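Local coordinates for protein Doc8: Type I dockerin repeat domain from family 9 glycoside hydrolase WP_009982745[Ruminococcus flavefaciens] (Ruminococcus flavefaciens FD-1, PDB 5M2S) that probably docks its parent family 9 glycoside hydrolase onto a cohesin module of the cellulosome, through a small helical fold that binds two calcium ions, at residues 25-30 / 35-40; 29-34 / 43-48; 73-78 / 87-92. All coordinates share one frame; numbering follows the deposited sequence. Where two conformers were deposited one is given.

In the fold
The three contacts build the two calcium loops of a type I dockerin and seat them on their helices. Contacts 1 and 2 share Gly29 and Asp30, one calcium ion and one bound water, and their centres lie about 8 Å apart; contact 1 closes the loop round the metal, and contact 2 lays the turn at Ala31 and Asn32 on helix 39-50. Contact 3 is the counterpart of contact 2 at the second calcium, its centre about 10 Å from each of the others. The halves meet where Ile45 CD1 touches Ile90 CD1 at 3.6 Å and Gly29 N lies 3.4 Å from Val75 CG1. Another protein's chain reaches residues of all three contacts.

Contact 1: 25-30 / 35-40. With CA (calcium ion), chain G.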
# COMPACT_ATOMS: atom_id res chain seq x y z
N VAL B 25 -23.55 2.88 13.43
CA VAL B 25 -22.16 2.95 12.97
C VAL B 25 -21.47 4.17 13.58
O VAL B 25 -22.03 5.27 13.55
CB VAL B 25 -22.15 3.06 11.45
CG1 VAL B 25 -20.81 3.50 10.90
CG2 VAL B 25 -22.64 1.74 10.84
N THR B 26 -20.26 3.99 14.10
CA THR B 26 -19.50 5.10 14.65
C THR B 26 -18.74 5.85 13.57
O THR B 26 -18.65 7.06 13.57
CB THR B 26 -18.52 4.64 15.75
OG1 THR B 26 -17.58 3.70 15.22
CG2 THR B 26 -19.27 3.95 16.87
N LEU B 27 -18.20 5.11 12.61
CA LEU B 27 -17.39 5.70 11.54
C LEU B 27 -17.35 4.67 10.40
O LEU B 27 -16.92 3.54 10.62
CB LEU B 27 -15.98 6.01 12.03
CG LEU B 27 -15.06 6.78 11.09
CD1 LEU B 27 -15.62 8.17 10.79
CD2 LEU B 27 -13.65 6.92 11.65
N TRP B 28 -17.85 5.04 9.22
CA TRP B 28 -17.93 4.11 8.09
C TRP B 28 -16.52 3.71 7.67
O TRP B 28 -15.69 4.58 7.38
CB TRP B 28 -18.66 4.71 6.89
CG TRP B 28 -20.14 4.80 7.06
CD1 TRP B 28 -20.90 5.93 7.17
CD2 TRP B 28 -21.06 3.70 7.13
NE1 TRP B 28 -22.24 5.60 7.30
CE2 TRP B 28 -22.36 4.23 7.28
CE3 TRP B 28 -20.89 2.31 7.07
CZ2 TRP B 28 -23.49 3.42 7.37
CZ3 TRP B 28 -22.02 1.49 7.18
CH2 TRP B 28 -23.31 2.05 7.33
N GLY B 29 -16.26 2.40 7.63
CA GLY B 29 -14.95 1.85 7.25
C GLY B 29 -14.08 1.50 8.44
O GLY B 29 -13.09 0.81 8.28
N ASP B 30 -14.47 1.94 9.64
CA ASP B 30 -13.60 1.78 10.81
C ASP B 30 -13.81 0.42 11.48
O ASP B 30 -14.27 0.32 12.63
CB ASP B 30 -13.78 2.93 11.81
CG ASP B 30 -12.75 2.92 12.91
OD1 ASP B 30 -11.68 2.24 12.76
OD2 ASP B 30 -13.04 3.60 13.95
N GLY B 35 -10.96 4.89 15.28
CA GLY B 35 -11.35 6.27 14.97
C GLY B 35 -10.76 6.89 13.72
O GLY B 35 -10.98 8.09 13.45
N ILE B 36 -10.04 6.07 12.97
CA ILE B 36 -9.61 6.51 11.63
C ILE B 36 -9.85 5.37 10.65
O ILE B 36 -10.00 4.20 11.03
CB ILE B 36 -8.14 7.00 11.55
CG1 ILE B 36 -7.16 5.86 11.67
CG2 ILE B 36 -7.82 8.08 12.59
CD1 ILE B 36 -5.77 6.27 11.28
N VAL B 37 -9.98 5.75 9.38
CA VAL B 37 -10.15 4.77 8.30
C VAL B 37 -8.84 4.71 7.52
O VAL B 37 -8.39 5.71 6.92
CB VAL B 37 -11.34 5.09 7.38
CG1 VAL B 37 -11.48 4.05 6.27
CG2 VAL B 37 -12.61 5.10 8.24
N ASP B 38 -8.19 3.56 7.60
CA ASP B 38 -6.94 3.35 6.88
C ASP B 38 -6.81 1.87 6.50
O ASP B 38 -7.74 1.06 6.70
CB ASP B 38 -5.74 3.89 7.67
CG ASP B 38 -5.45 3.12 8.94
OD1 ASP B 38 -5.91 1.96 9.10
OD2 ASP B 38 -4.67 3.66 9.79
N ILE B 39 -5.68 1.51 5.93
CA ILE B 39 -5.56 0.19 5.32
C ILE B 39 -5.62 -0.91 6.37
O ILE B 39 -5.92 -2.05 6.03
CB ILE B 39 -4.32 0.10 4.40
CG1 ILE B 39 -4.34 -1.15 3.52
CG2 ILE B 39 -3.02 0.18 5.19
CD1 ILE B 39 -5.32 -1.10 2.38
N SER B 40 -5.36 -0.58 7.65
CA SER B 40 -5.50 -1.61 8.72
C SER B 40 -6.95 -2.11 8.85
O SER B 40 -7.23 -3.24 9.32
CB SER B 40 -5.01 -1.13 10.10
OG SER B 40 -3.58 -1.23 10.25
CA CA G . -9.66 2.08 11.73
O HOH W 1 -7.31 1.86 11.42
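Asp30 and Val37 bring the two backbones nearest, 5.2 Å between their CA atoms, where the type II turn from Leu27 to Asp30 runs beside the extended residues that lead into helix 39-50. Asp30 carries the polar side of the contact with both carboxylate oxygens. Its CG stands anti to the backbone N (chi1 -171°), which carries the carboxylate to the calcium ion: Asp30 OD1 binds the metal at 2.3 Å, and Ile36 O binds it at the same length. Asp30 OD2 takes the N-H of Gly35 at 2.8 Å; the donor arrives on the syn side, 31° out of the carboxylate plane. One carboxylate thus holds the metal and the backbone on the far side of the loop at once. Val37 carries the apolar side. Its CG2 lies beside its own backbone N and presses on the turn, 3.2 Å from Trp28 O, with the Gly29 carbonyl carbon also within packing distance. Leu27 reaches across obliquely, its CD2 branch 4.0 Å from Val37 CG2 and 3.4 Å from Gly35 O. Gly29, at a positive phi and without a side chain, lets Val37 lie close over the turn. Further along, Asp38 N-caps helix 39-50: Asp38 OD1 accepts from Ser40 N at 3.0 Å, the donor lying above the carboxylate plane, and also accepts a hydrogen bond from the water bound to calcium. Asn32, Asp34 and Asp41 complete the metal site. Ser40 OG bonds a polar side chain on the chain of another protein, consistent with a cohesin-facing helix start. The short approach of Asp30 OD1 to Ile36 O brings two oxygens together without a hydrogen bond; the calcium they share probably offsets their repulsion, so the closure of this loop should depend on the ion.

Contact 2: 29-34 / 43-48; sequences GDANCD and VIIMQS. With CA (calcium ion), chain G.
The first calcium-binding loop of the dockerin, an EF-hand-like loop followed by its helix, folds back here so that Ala31 and Asn32 rest on Ile44 and Ile45 of helix 39-50. Ala31 CB points at the helix and meets two side chains, lying 3.6 Å from Ile44 CG2 and 3.9 Å from Ile45 CG1. Ile44 brings both branches to the loop. With CG1 anti to the backbone N (chi1 -159°), its extended arm ends at CD1, 3.9 Å from Asn32 CB, while CG2 packs against Ala31. No hydrogen bond crosses the contact.

The polar end of Asn32 turns to the metal instead: Asn32 OD1 binds the calcium ion at 2.4 Å, and Asp34 OD1 joins it at 2.3 Å. A water on the same ion donates to Asp34 OD2 and accepts from Asn32 ND2, tying the two side chains together; Asn32 ND2 also bonds the backbone of another protein's chain. Asp34 N donates to the syn lone pair of Asp30 OD1 at 3.2 Å, which draws the loop round the metal.

Beyond the loop, Ile45 continues onto Ala87 and Ile90 of helix 84-94, and Ile44 touches Ile65 ahead of helix 67-72, whose residues Gln68 and Asn72 pack against Cys33.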
# COMPACT_ATOMS: atom_id res chain seq x y z
N GLY B 29 -16.26 2.40 7.63
CA GLY B 29 -14.95 1.85 7.25
C GLY B 29 -14.08 1.50 8.44
O GLY B 29 -13.09 0.81 8.28
N ASP B 30 -14.47 1.94 9.64
CA ASP B 30 -13.60 1.78 10.81
C ASP B 30 -13.81 0.42 11.48
O ASP B 30 -14.27 0.32 12.63
CB ASP B 30 -13.78 2.93 11.81
CG ASP B 30 -12.75 2.92 12.91
OD1 ASP B 30 -11.68 2.24 12.76
OD2 ASP B 30 -13.04 3.60 13.95
N ALA B 31 -13.39 -0.61 10.75
CA ALA B 31 -13.55 -2.01 11.15
C ALA B 31 -12.76 -2.37 12.39
O ALA B 31 -13.16 -3.29 13.12
CB ALA B 31 -13.21 -2.91 9.97
N ASN B 32 -11.65 -1.67 12.64
CA ASN B 32 -10.88 -1.92 13.87
C ASN B 32 -11.16 -0.93 15.03
O ASN B 32 -10.49 -0.99 16.07
CB ASN B 32 -9.39 -2.04 13.56
CG ASN B 32 -8.76 -0.74 13.13
OD1 ASN B 32 -9.34 0.33 13.29
ND2 ASN B 32 -7.57 -0.84 12.53
N CYS B 33 -12.15 -0.07 14.84
CA CYS B 33 -12.62 0.86 15.88
C CYS B 33 -11.53 1.70 16.54
O CYS B 33 -11.56 1.93 17.77
CB CYS B 33 -13.40 0.10 16.94
SG CYS B 33 -14.85 -0.75 16.30
N ASP B 34 -10.62 2.22 15.73
CA ASP B 34 -9.58 3.10 16.23
C ASP B 34 -9.83 4.58 15.93
O ASP B 34 -9.01 5.44 16.28
CB ASP B 34 -8.20 2.64 15.76
CG ASP B 34 -7.93 2.95 14.30
OD1 ASP B 34 -8.89 3.29 13.58
OD2 ASP B 34 -6.74 2.84 13.91
N VAL B 43 -7.16 -4.84 6.44
CA VAL B 43 -6.49 -5.98 7.04
C VAL B 43 -7.41 -6.74 8.02
O VAL B 43 -7.54 -7.96 7.95
CB VAL B 43 -5.20 -5.54 7.79
CG1 VAL B 43 -4.61 -6.69 8.58
CG2 VAL B 43 -4.17 -4.99 6.79
N ILE B 44 -8.02 -6.03 8.96
CA ILE B 44 -8.80 -6.75 9.96
C ILE B 44 -9.99 -7.53 9.34
O ILE B 44 -10.32 -8.64 9.78
CB ILE B 44 -9.21 -5.87 11.16
CG1 ILE B 44 -9.55 -6.76 12.35
CG2 ILE B 44 -10.34 -4.91 10.82
CD1 ILE B 44 -9.78 -5.93 13.59
N ILE B 45 -10.62 -6.95 8.33
CA ILE B 45 -11.66 -7.64 7.62
C ILE B 45 -11.10 -8.93 6.98
O ILE B 45 -11.68 -10.00 7.12
CB ILE B 45 -12.31 -6.72 6.55
CG1 ILE B 45 -13.20 -5.64 7.22
CG2 ILE B 45 -13.15 -7.52 5.53
CD1 ILE B 45 -13.60 -4.51 6.27
N MET B 46 -9.95 -8.83 6.29
CA MET B 46 -9.39 -10.01 5.63
C MET B 46 -9.01 -11.07 6.65
O MET B 46 -9.20 -12.26 6.41
CB MET B 46 -8.17 -9.67 4.78
CG MET B 46 -8.47 -8.79 3.59
SD MET B 46 -9.82 -9.38 2.55
CE MET B 46 -9.15 -11.00 2.08
N GLN B 47 -8.50 -10.64 7.80
CA GLN B 47 -8.11 -11.59 8.83
C GLN B 47 -9.32 -12.29 9.41
O GLN B 47 -9.28 -13.53 9.62
CB GLN B 47 -7.35 -10.88 9.93
CG GLN B 47 -5.99 -10.37 9.50
CD GLN B 47 -5.28 -9.71 10.64
OE1 GLN B 47 -5.89 -8.98 11.40
NE2 GLN B 47 -3.98 -9.97 10.79
N SER B 48 -10.39 -11.54 9.65
CA SER B 48 -11.61 -12.14 10.18
C SER B 48 -12.15 -13.21 9.24
O SER B 48 -12.62 -14.26 9.69
CB SER B 48 -12.70 -11.10 10.44
OG SER B 48 -13.92 -11.72 10.84
CA CA G . -9.66 2.08 11.73
O HOH W 1 -7.31 1.86 11.42

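Contact 3: 73-78 / 87-92; sequences GDVNEN and ALAIQK. With CA (calcium ion), chain F.
Val75 CG2 is the tip that meets the helix, 3.8 Å from Ala89 CB and 4.1 Å from Ile90 CG1. The CB of Val75 points toward helix 84-94, and its chi1 of -69° sets CG2 between the backbone N and the carbonyl carbon, on the side where both helical residues can touch it. The side chains of Val75 and Ile90 cross at about a right angle. Asn76 adds a looser touch, its CB 4.2 Å from Ala89 CB, where the backbones come nearest. This interface is apolar, with no hydrogen bond from loop to helix.

Behind it lies the calcium. Asp74 OD1 binds the ion at 2.3 Å, whereas Asn76 gives its main-chain oxygen, Asn76 O, at 2.4 Å. The side-chain amide of Asn76 takes an indirect part: Asn76 OD1 accepts from the water that sits on the same ion. Asn80, Gly81 and Asp86 supply the remaining protein ligands. This is the second EF-hand-like calcium loop of the dockerin, with its following helix, and it repeats the packing of an apolar loop residue onto the helix, as in the first half, with Val75 in the place of Ala31 and Ala89 and Ile90 in those of Ile44 and Ile45.

Further out, Asn78 braces the turn. Its ND2 donates to Asp74 O at 2.8 Å, nearly straight at 158° and in the carbonyl plane, while Asp74 OD2 accepts from Gly79 N, so the aspartate is held at its backbone oxygen as well as at its carboxylate. Trp28 lies against Val75 and Asn78, and Leu101 from the C-terminal end also packs on Val75. On the helix, Ile90 reaches Ile45 of helix 39-50, and Gln91 hydrogen-bonds basic and polar side chains on the chain of another protein.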
# COMPACT_ATOMS: atom_id res chain seq x y z
N GLY B 73 -17.57 -1.79 9.31
CA GLY B 73 -16.90 -2.30 8.16
C GLY B 73 -17.77 -2.71 7.00
O GLY B 73 -17.25 -2.98 5.91
N ASP B 74 -19.08 -2.72 7.21
CA ASP B 74 -20.03 -3.20 6.18
C ASP B 74 -20.37 -2.04 5.24
O ASP B 74 -21.48 -1.49 5.26
CB ASP B 74 -21.28 -3.81 6.82
CG ASP B 74 -22.21 -4.45 5.81
OD1 ASP B 74 -21.82 -4.57 4.62
OD2 ASP B 74 -23.34 -4.85 6.22
N VAL B 75 -19.36 -1.68 4.46
CA VAL B 75 -19.40 -0.48 3.61
C VAL B 75 -19.83 -0.83 2.16
O VAL B 75 -20.30 0.04 1.43
CB VAL B 75 -18.03 0.26 3.60
CG1 VAL B 75 -17.78 0.88 4.97
CG2 VAL B 75 -16.86 -0.64 3.19
N ASN B 76 -19.62 -2.08 1.77
CA ASN B 76 -20.03 -2.58 0.47
C ASN B 76 -21.32 -3.35 0.66
O ASN B 76 -21.39 -4.25 1.50
CB ASN B 76 -18.96 -3.52 -0.11
CG ASN B 76 -19.46 -4.28 -1.33
OD1 ASN B 76 -19.99 -5.41 -1.23
ND2 ASN B 76 -19.35 -3.65 -2.51
N GLU B 77 -22.33 -3.00 -0.12
CA GLU B 77 -23.64 -3.66 -0.05
C GLU B 77 -24.14 -3.70 1.41
O GLU B 77 -24.60 -4.73 1.89
CB GLU B 77 -23.57 -5.07 -0.67
CG GLU B 77 -23.31 -5.11 -2.16
CD GLU B 77 -24.49 -4.63 -2.99
OE1 GLU B 77 -25.51 -4.22 -2.40
OE2 GLU B 77 -24.41 -4.73 -4.24
N ASN B 78 -24.03 -2.56 2.10
CA ASN B 78 -24.43 -2.48 3.50
C ASN B 78 -25.74 -3.27 3.77
O ASN B 78 -26.76 -3.05 3.10
CB ASN B 78 -24.57 -1.02 3.96
CG ASN B 78 -24.98 -0.92 5.41
OD1 ASN B 78 -26.13 -0.52 5.72
ND2 ASN B 78 -24.09 -1.29 6.31
N ALA B 87 -13.48 -5.01 2.28
CA ALA B 87 -12.06 -4.65 2.29
C ALA B 87 -11.67 -3.94 1.02
O ALA B 87 -11.01 -2.90 1.06
CB ALA B 87 -11.20 -5.89 2.49
N LEU B 88 -12.11 -4.46 -0.13
CA LEU B 88 -11.81 -3.80 -1.41
C LEU B 88 -12.38 -2.41 -1.47
O LEU B 88 -11.73 -1.51 -2.02
CB LEU B 88 -12.36 -4.62 -2.58
CG LEU B 88 -11.75 -6.01 -2.73
CD1 LEU B 88 -12.44 -6.81 -3.83
CD2 LEU B 88 -10.29 -5.89 -3.04
N ALA B 89 -13.59 -2.21 -0.93
CA ALA B 89 -14.19 -0.88 -0.92
C ALA B 89 -13.35 0.12 -0.11
O ALA B 89 -13.18 1.30 -0.51
CB ALA B 89 -15.60 -0.94 -0.37
N ILE B 90 -12.84 -0.33 1.03
CA ILE B 90 -11.96 0.51 1.84
C ILE B 90 -10.72 0.89 1.01
O ILE B 90 -10.31 2.06 0.99
CB ILE B 90 -11.61 -0.18 3.18
CG1 ILE B 90 -12.87 -0.30 4.04
CG2 ILE B 90 -10.49 0.55 3.92
CD1 ILE B 90 -12.68 -1.17 5.26
N GLN B 91 -10.12 -0.09 0.33
CA GLN B 91 -8.98 0.20 -0.56
C GLN B 91 -9.34 1.22 -1.63
O GLN B 91 -8.57 2.14 -1.89
CB GLN B 91 -8.44 -1.06 -1.22
CG GLN B 91 -7.76 -1.98 -0.24
CD GLN B 91 -7.33 -3.26 -0.93
OE1 GLN B 91 -8.05 -4.27 -0.89
NE2 GLN B 91 -6.20 -3.21 -1.62
N LYS B 92 -10.52 1.09 -2.24
CA LYS B 92 -10.93 2.04 -3.28
C LYS B 92 -11.04 3.45 -2.71
O LYS B 92 -10.62 4.46 -3.32
CB LYS B 92 -12.25 1.62 -3.90
CG LYS B 92 -12.23 0.35 -4.76
CD LYS B 92 -13.63 0.07 -5.27
CE LYS B 92 -13.70 -1.22 -6.06
NZ LYS B 92 -15.00 -1.33 -6.78
CA CA F . -20.73 -5.87 3.10
O HOH W 2 -20.01 -6.90 1.03